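Rhamnosidase B (Bacillus sp., PDB 2OKX) probably hydrolyses the glycosidic bonds of terminal alpha-L-rhamnose residues with inversion at the anomeric carbon, as a family 78 glycoside hydrolase. Local coordinates at residues T696-R707 with T766-V775. Numbering follows the deposited sequence.
Sequences THQNLFLVKALR and TQVVAYLCGV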
ATOM      1  N   THR A 696      11.151  -4.604 -25.545  1.00 29.96           N
ATOM      2  CA  THR A 696      10.024  -4.914 -26.415  1.00 30.77           C
ATOM      3  C   THR A 696       8.624  -4.690 -25.850  1.00 29.63           C
ATOM      4  O   THR A 696       7.818  -3.998 -26.470  1.00 29.11           O
ATOM      5  CB  THR A 696      10.123  -6.364 -26.943  1.00 31.50           C
ATOM      6  OG1 THR A 696      11.410  -6.565 -27.544  1.00 34.74           O
ATOM      7  CG2 THR A 696       9.052  -6.625 -27.999  1.00 32.60           C
ATOM      8  N   HIS A 697       8.323  -5.245 -24.677  1.00 29.75           N
ATOM      9  CA  HIS A 697       6.975  -5.077 -24.138  1.00 28.51           C
ATOM     10  C   HIS A 697       6.466  -3.635 -24.062  1.00 28.49           C
ATOM     11  O   HIS A 697       5.323  -3.375 -24.438  1.00 28.38           O
ATOM     12  CB  HIS A 697       6.819  -5.790 -22.779  1.00 28.25           C
ATOM     13  CG  HIS A 697       7.720  -5.284 -21.695  1.00 27.42           C
ATOM     14  ND1 HIS A 697       7.724  -3.971 -21.277  1.00 27.77           N
ATOM     15  CD2 HIS A 697       8.604  -5.933 -20.902  1.00 27.30           C
ATOM     16  CE1 HIS A 697       8.571  -3.834 -20.272  1.00 27.20           C
ATOM     17  NE2 HIS A 697       9.117  -5.009 -20.024  1.00 27.52           N
ATOM     18  N   GLN A 698       7.285  -2.689 -23.608  1.00 27.89           N
ATOM     19  CA  GLN A 698       6.806  -1.309 -23.542  1.00 28.20           C
ATOM     20  C   GLN A 698       6.738  -0.650 -24.918  1.00 28.74           C
ATOM     21  O   GLN A 698       6.022   0.331 -25.113  1.00 27.72           O
ATOM     22  CB  GLN A 698       7.646  -0.461 -22.576  1.00 29.33           C
ATOM     23  CG  GLN A 698       9.155  -0.567 -22.720  1.00 30.28           C
ATOM     24  CD  GLN A 698       9.874   0.257 -21.661  1.00 32.43           C
ATOM     25  OE1 GLN A 698       9.515   0.216 -20.484  1.00 33.39           O
ATOM     26  NE2 GLN A 698      10.894   1.002 -22.071  1.00 31.90           N
ATOM     27  N   ASN A 699       7.482  -1.188 -25.876  1.00 30.26           N
ATOM     28  CA  ASN A 699       7.437  -0.652 -27.230  1.00 30.57           C
ATOM     29  C   ASN A 699       6.070  -1.025 -27.800  1.00 29.57           C
ATOM     30  O   ASN A 699       5.410  -0.219 -28.455  1.00 28.91           O
ATOM     31  CB  ASN A 699       8.556  -1.260 -28.078  1.00 31.47           C
ATOM     32  CG  ASN A 699       9.784  -0.373 -28.137  1.00 33.21           C
ATOM     33  OD1 ASN A 699       9.860   0.545 -28.957  1.00 33.23           O
ATOM     34  ND2 ASN A 699      10.746  -0.630 -27.256  1.00 28.98           N
ATOM     35  N   LEU A 700       5.650  -2.255 -27.519  1.00 30.06           N
ATOM     36  CA  LEU A 700       4.362  -2.762 -27.980  1.00 29.60           C
ATOM     37  C   LEU A 700       3.201  -1.998 -27.343  1.00 30.30           C
ATOM     38  O   LEU A 700       2.240  -1.636 -28.020  1.00 29.68           O
ATOM     39  CB  LEU A 700       4.248  -4.251 -27.656  1.00 29.34           C
ATOM     40  CG  LEU A 700       5.235  -5.181 -28.372  1.00 30.88           C
ATOM     41  CD1 LEU A 700       5.220  -6.551 -27.720  1.00 28.52           C
ATOM     42  CD2 LEU A 700       4.870  -5.278 -29.855  1.00 30.09           C
ATOM     43  N   PHE A 701       3.287  -1.751 -26.037  1.00 29.21           N
ATOM     44  CA  PHE A 701       2.227  -1.028 -25.349  1.00 29.21           C
ATOM     45  C   PHE A 701       2.149   0.433 -25.786  1.00 28.99           C
ATOM     46  O   PHE A 701       1.089   1.051 -25.713  1.00 29.23           O
ATOM     47  CB  PHE A 701       2.407  -1.128 -23.828  1.00 29.64           C
ATOM     48  CG  PHE A 701       1.772  -2.354 -23.220  1.00 30.79           C
ATOM     49  CD1 PHE A 701       2.478  -3.154 -22.325  1.00 31.19           C
ATOM     50  CD2 PHE A 701       0.460  -2.702 -23.535  1.00 31.21           C
ATOM     51  CE1 PHE A 701       1.891  -4.280 -21.750  1.00 29.63           C
ATOM     52  CE2 PHE A 701      -0.139  -3.828 -22.964  1.00 33.17           C
ATOM     53  CZ  PHE A 701       0.580  -4.619 -22.070  1.00 31.19           C
ATOM     54  N   LEU A 702       3.263   0.991 -26.247  1.00 28.79           N
ATOM     55  CA  LEU A 702       3.245   2.376 -26.707  1.00 28.79           C
ATOM     56  C   LEU A 702       2.391   2.451 -27.972  1.00 29.12           C
ATOM     57  O   LEU A 702       1.637   3.403 -28.174  1.00 28.04           O
ATOM     58  CB  LEU A 702       4.663   2.872 -27.005  1.00 30.44           C
ATOM     59  CG  LEU A 702       4.775   4.294 -27.576  1.00 30.29           C
ATOM     60  CD1 LEU A 702       3.968   5.276 -26.739  1.00 31.12           C
ATOM     61  CD2 LEU A 702       6.239   4.708 -27.611  1.00 29.50           C
ATOM     62  N   VAL A 703       2.509   1.436 -28.819  1.00 29.70           N
ATOM     63  CA  VAL A 703       1.725   1.389 -30.047  1.00 31.88           C
ATOM     64  C   VAL A 703       0.245   1.426 -29.683  1.00 31.69           C
ATOM     65  O   VAL A 703      -0.502   2.282 -30.162  1.00 30.88           O
ATOM     66  CB  VAL A 703       2.009   0.099 -30.847  1.00 32.45           C
ATOM     67  CG1 VAL A 703       1.053  -0.005 -32.032  1.00 34.19           C
ATOM     68  CG2 VAL A 703       3.454   0.096 -31.331  1.00 33.61           C
ATOM     69  N   LYS A 704      -0.169   0.504 -28.818  1.00 32.74           N
ATOM     70  CA  LYS A 704      -1.566   0.432 -28.404  1.00 33.09           C
ATOM     71  C   LYS A 704      -2.025   1.698 -27.689  1.00 32.89           C
ATOM     72  O   LYS A 704      -3.165   2.127 -27.853  1.00 33.33           O
ATOM     73  CB  LYS A 704      -1.805  -0.782 -27.500  1.00 35.12           C
ATOM     74  CG  LYS A 704      -3.276  -0.990 -27.160  1.00 36.91           C
ATOM     75  CD  LYS A 704      -3.481  -2.127 -26.181  1.00 41.15           C
ATOM     76  CE  LYS A 704      -4.911  -2.133 -25.651  1.00 41.28           C
ATOM     77  NZ  LYS A 704      -5.080  -3.108 -24.539  1.00 45.98           N
ATOM     78  N   ALA A 705      -1.139   2.293 -26.892  1.00 32.81           N
ATOM     79  CA  ALA A 705      -1.472   3.515 -26.168  1.00 32.17           C
ATOM     80  C   ALA A 705      -1.739   4.643 -27.162  1.00 32.20           C
ATOM     81  O   ALA A 705      -2.678   5.420 -27.002  1.00 32.58           O
ATOM     82  CB  ALA A 705      -0.332   3.899 -25.234  1.00 32.04           C
ATOM     83  N   LEU A 706      -0.903   4.727 -28.190  1.00 33.04           N
ATOM     84  CA  LEU A 706      -1.052   5.750 -29.221  1.00 33.23           C
ATOM     85  C   LEU A 706      -2.401   5.607 -29.915  1.00 32.10           C
ATOM     86  O   LEU A 706      -3.053   6.599 -30.242  1.00 32.04           O
ATOM     87  CB  LEU A 706       0.073   5.621 -30.248  1.00 31.99           C
ATOM     88  CG  LEU A 706       1.460   6.025 -29.748  1.00 32.07           C
ATOM     89  CD1 LEU A 706       2.531   5.461 -30.666  1.00 29.86           C
ATOM     90  CD2 LEU A 706       1.534   7.543 -29.665  1.00 29.44           C
ATOM     91  N   ARG A 707      -2.813   4.365 -30.141  1.00 32.12           N
ATOM     92  CA  ARG A 707      -4.089   4.097 -30.794  1.00 32.91           C
ATOM     93  C   ARG A 707      -5.262   4.295 -29.836  1.00 34.15           C
ATOM     94  O   ARG A 707      -6.261   4.924 -30.188  1.00 33.63           O
ATOM     95  CB  ARG A 707      -4.086   2.678 -31.366  1.00 33.37           C
ATOM     96  CG  ARG A 707      -3.138   2.531 -32.542  1.00 35.23           C
ATOM     97  CD  ARG A 707      -2.879   1.087 -32.906  1.00 37.80           C
ATOM     98  NE  ARG A 707      -2.069   0.990 -34.119  1.00 38.80           N
ATOM     99  CZ  ARG A 707      -1.462  -0.120 -34.529  1.00 39.52           C
ATOM    100  NH1 ARG A 707      -0.752  -0.109 -35.649  1.00 40.22           N
ATOM    101  NH2 ARG A 707      -1.555  -1.235 -33.816  1.00 39.83           N
ATOM    102  N   THR A 766       6.233 -11.109 -23.363  1.00 28.04           N
ATOM    103  CA  THR A 766       6.406 -10.314 -24.570  1.00 27.75           C
ATOM    104  C   THR A 766       5.491 -10.767 -25.699  1.00 27.47           C
ATOM    105  O   THR A 766       4.952  -9.941 -26.432  1.00 26.45           O
ATOM    106  CB  THR A 766       7.868 -10.355 -25.047  1.00 29.36           C
ATOM    107  OG1 THR A 766       8.709  -9.803 -24.025  1.00 29.45           O
ATOM    108  CG2 THR A 766       8.036  -9.542 -26.330  1.00 27.13           C
ATOM    109  N   GLN A 767       5.315 -12.077 -25.831  1.00 29.43           N
ATOM    110  CA  GLN A 767       4.462 -12.627 -26.879  1.00 31.56           C
ATOM    111  C   GLN A 767       3.001 -12.253 -26.624  1.00 31.51           C
ATOM    112  O   GLN A 767       2.286 -11.844 -27.541  1.00 31.69           O
ATOM    113  CB  GLN A 767       4.597 -14.151 -26.934  1.00 33.45           C
ATOM    114  CG  GLN A 767       6.028 -14.676 -26.900  1.00 34.47           C
ATOM    115  CD  GLN A 767       6.971 -13.900 -27.803  1.00 37.46           C
ATOM    116  OE1 GLN A 767       6.667 -13.645 -28.969  1.00 36.10           O
ATOM    117  NE2 GLN A 767       8.132 -13.530 -27.265  1.00 34.21           N
ATOM    118  N   VAL A 768       2.562 -12.400 -25.374  1.00 29.11           N
ATOM    119  CA  VAL A 768       1.190 -12.067 -25.012  1.00 27.34           C
ATOM    120  C   VAL A 768       0.906 -10.599 -25.317  1.00 26.05           C
ATOM    121  O   VAL A 768      -0.136 -10.263 -25.878  1.00 26.68           O
ATOM    122  CB  VAL A 768       0.921 -12.332 -23.507  1.00 26.47           C
ATOM    123  CG1 VAL A 768      -0.435 -11.767 -23.108  1.00 26.81           C
ATOM    124  CG2 VAL A 768       0.960 -13.825 -23.227  1.00 26.67           C
ATOM    125  N   VAL A 769       1.837  -9.726 -24.948  1.00 24.39           N
ATOM    126  CA  VAL A 769       1.662  -8.299 -25.189  1.00 24.77           C
ATOM    127  C   VAL A 769       1.600  -7.986 -26.683  1.00 26.06           C
ATOM    128  O   VAL A 769       0.821  -7.137 -27.111  1.00 26.81           O
ATOM    129  CB  VAL A 769       2.801  -7.472 -24.540  1.00 24.94           C
ATOM    130  CG1 VAL A 769       2.634  -6.001 -24.874  1.00 21.87           C
ATOM    131  CG2 VAL A 769       2.786  -7.668 -23.028  1.00 23.30           C
ATOM    132  N   ALA A 770       2.421  -8.667 -27.474  1.00 27.36           N
ATOM    133  CA  ALA A 770       2.426  -8.445 -28.917  1.00 29.78           C
ATOM    134  C   ALA A 770       1.057  -8.819 -29.486  1.00 30.11           C
ATOM    135  O   ALA A 770       0.535  -8.153 -30.383  1.00 30.59           O
ATOM    136  CB  ALA A 770       3.518  -9.285 -29.573  1.00 27.43           C
ATOM    137  N   TYR A 771       0.479  -9.884 -28.945  1.00 30.95           N
ATOM    138  CA  TYR A 771      -0.827 -10.360 -29.380  1.00 32.10           C
ATOM    139  C   TYR A 771      -1.932  -9.360 -29.035  1.00 32.49           C
ATOM    140  O   TYR A 771      -2.761  -9.022 -29.881  1.00 31.18           O
ATOM    141  CB  TYR A 771      -1.130 -11.703 -28.716  1.00 32.92           C
ATOM    142  CG  TYR A 771      -2.384 -12.379 -29.224  1.00 33.81           C
ATOM    143  CD1 TYR A 771      -2.405 -13.009 -30.469  1.00 34.36           C
ATOM    144  CD2 TYR A 771      -3.546 -12.395 -28.458  1.00 32.29           C
ATOM    145  CE1 TYR A 771      -3.558 -13.640 -30.938  1.00 34.39           C
ATOM    146  CE2 TYR A 771      -4.701 -13.020 -28.915  1.00 34.00           C
ATOM    147  CZ  TYR A 771      -4.702 -13.641 -30.155  1.00 33.89           C
ATOM    148  OH  TYR A 771      -5.845 -14.255 -30.607  1.00 33.61           O
ATOM    149  N   LEU A 772      -1.937  -8.890 -27.790  1.00 31.19           N
ATOM    150  CA  LEU A 772      -2.943  -7.937 -27.326  1.00 31.05           C
ATOM    151  C   LEU A 772      -2.860  -6.569 -27.979  1.00 31.60           C
ATOM    152  O   LEU A 772      -3.877  -5.907 -28.172  1.00 31.75           O
ATOM    153  CB  LEU A 772      -2.842  -7.744 -25.810  1.00 31.07           C
ATOM    154  CG  LEU A 772      -3.369  -8.845 -24.894  1.00 31.03           C
ATOM    155  CD1 LEU A 772      -3.059  -8.487 -23.448  1.00 33.01           C
ATOM    156  CD2 LEU A 772      -4.864  -9.000 -25.094  1.00 31.35           C
ATOM    157  N   CYS A 773      -1.648  -6.133 -28.303  1.00 31.74           N
ATOM    158  CA  CYS A 773      -1.468  -4.824 -28.911  1.00 33.87           C
ATOM    159  C   CYS A 773      -1.747  -4.806 -30.411  1.00 34.67           C
ATOM    160  O   CYS A 773      -1.747  -3.748 -31.033  1.00 34.31           O
ATOM    161  CB  CYS A 773      -0.055  -4.312 -28.620  1.00 35.15           C
ATOM    162  SG  CYS A 773       0.214  -3.956 -26.859  1.00 36.29           S
ATOM    163  N   GLY A 774      -1.995  -5.980 -30.983  1.00 36.92           N
ATOM    164  CA  GLY A 774      -2.289  -6.062 -32.403  1.00 40.35           C
ATOM    165  C   GLY A 774      -1.086  -5.822 -33.295  1.00 42.98           C
ATOM    166  O   GLY A 774      -1.230  -5.435 -34.454  1.00 43.04           O
ATOM    167  N   VAL A 775       0.105  -6.046 -32.750  1.00 44.63           N
ATOM    168  CA  VAL A 775       1.335  -5.864 -33.507  1.00 45.84           C
ATOM    169  C   VAL A 775       1.624  -7.142 -34.279  1.00 47.64           C
ATOM    170  O   VAL A 775       2.169  -7.106 -35.382  1.00 47.54           O
ATOM    171  CB  VAL A 775       2.526  -5.549 -32.570  1.00 45.83           C
ATOM    172  CG1 VAL A 775       3.834  -5.606 -33.343  1.00 45.49           C
ATOM    173  CG2 VAL A 775       2.345  -4.169 -31.955  1.00 43.99           C
TER
HETATM  174  O   HOH W   1       9.935  -7.214 -23.526  1.00 28.05           O
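Phe701 and Leu700 of helix 696-707 meet Val769 and Cys773 where two nearly parallel helices of the (alpha/alpha)6-barrel catalytic domain, as expected of GH78 enzymes, pack, axes 9.1 Å apart at 13°. Val769 CG1 sits over the centre of the Phe701 ring, 3.7 Å from its centroid, a CH-pi contact. That methyl lies anti to the backbone N (chi1 177°), a rotamer that also sets it against Leu700 CB. Cys773 SG approaches the same ring obliquely, 3.6 Å from CD2 of Phe701, and lies 3.3 Å from Leu700 O. Cutting Phe701 back to an alanine would probably leave Val769 CG1 and the Cys773 sulfur without their aromatic partner and open a gap beside them. Leu700 forks: CD1 rests on the backbone and CB of Ala770, whereas CD2 presses tightly on Val775 CG2 at 3.5 Å. Val775 follows Gly774, whose positive phi belongs to a Schellman motif with backbone bonds back into the last helical turn. Farther along, Arg707 lays one guanidinium face over CG1 of Val703, one turn earlier, and turns its edge to Cys773 O. At the Thr696-Thr766 end, Thr766 OG1, also bonded to Asp750, accepts from a water that in turn takes the N-H of His697, with the water oxygen 2.8 Å from His697 N.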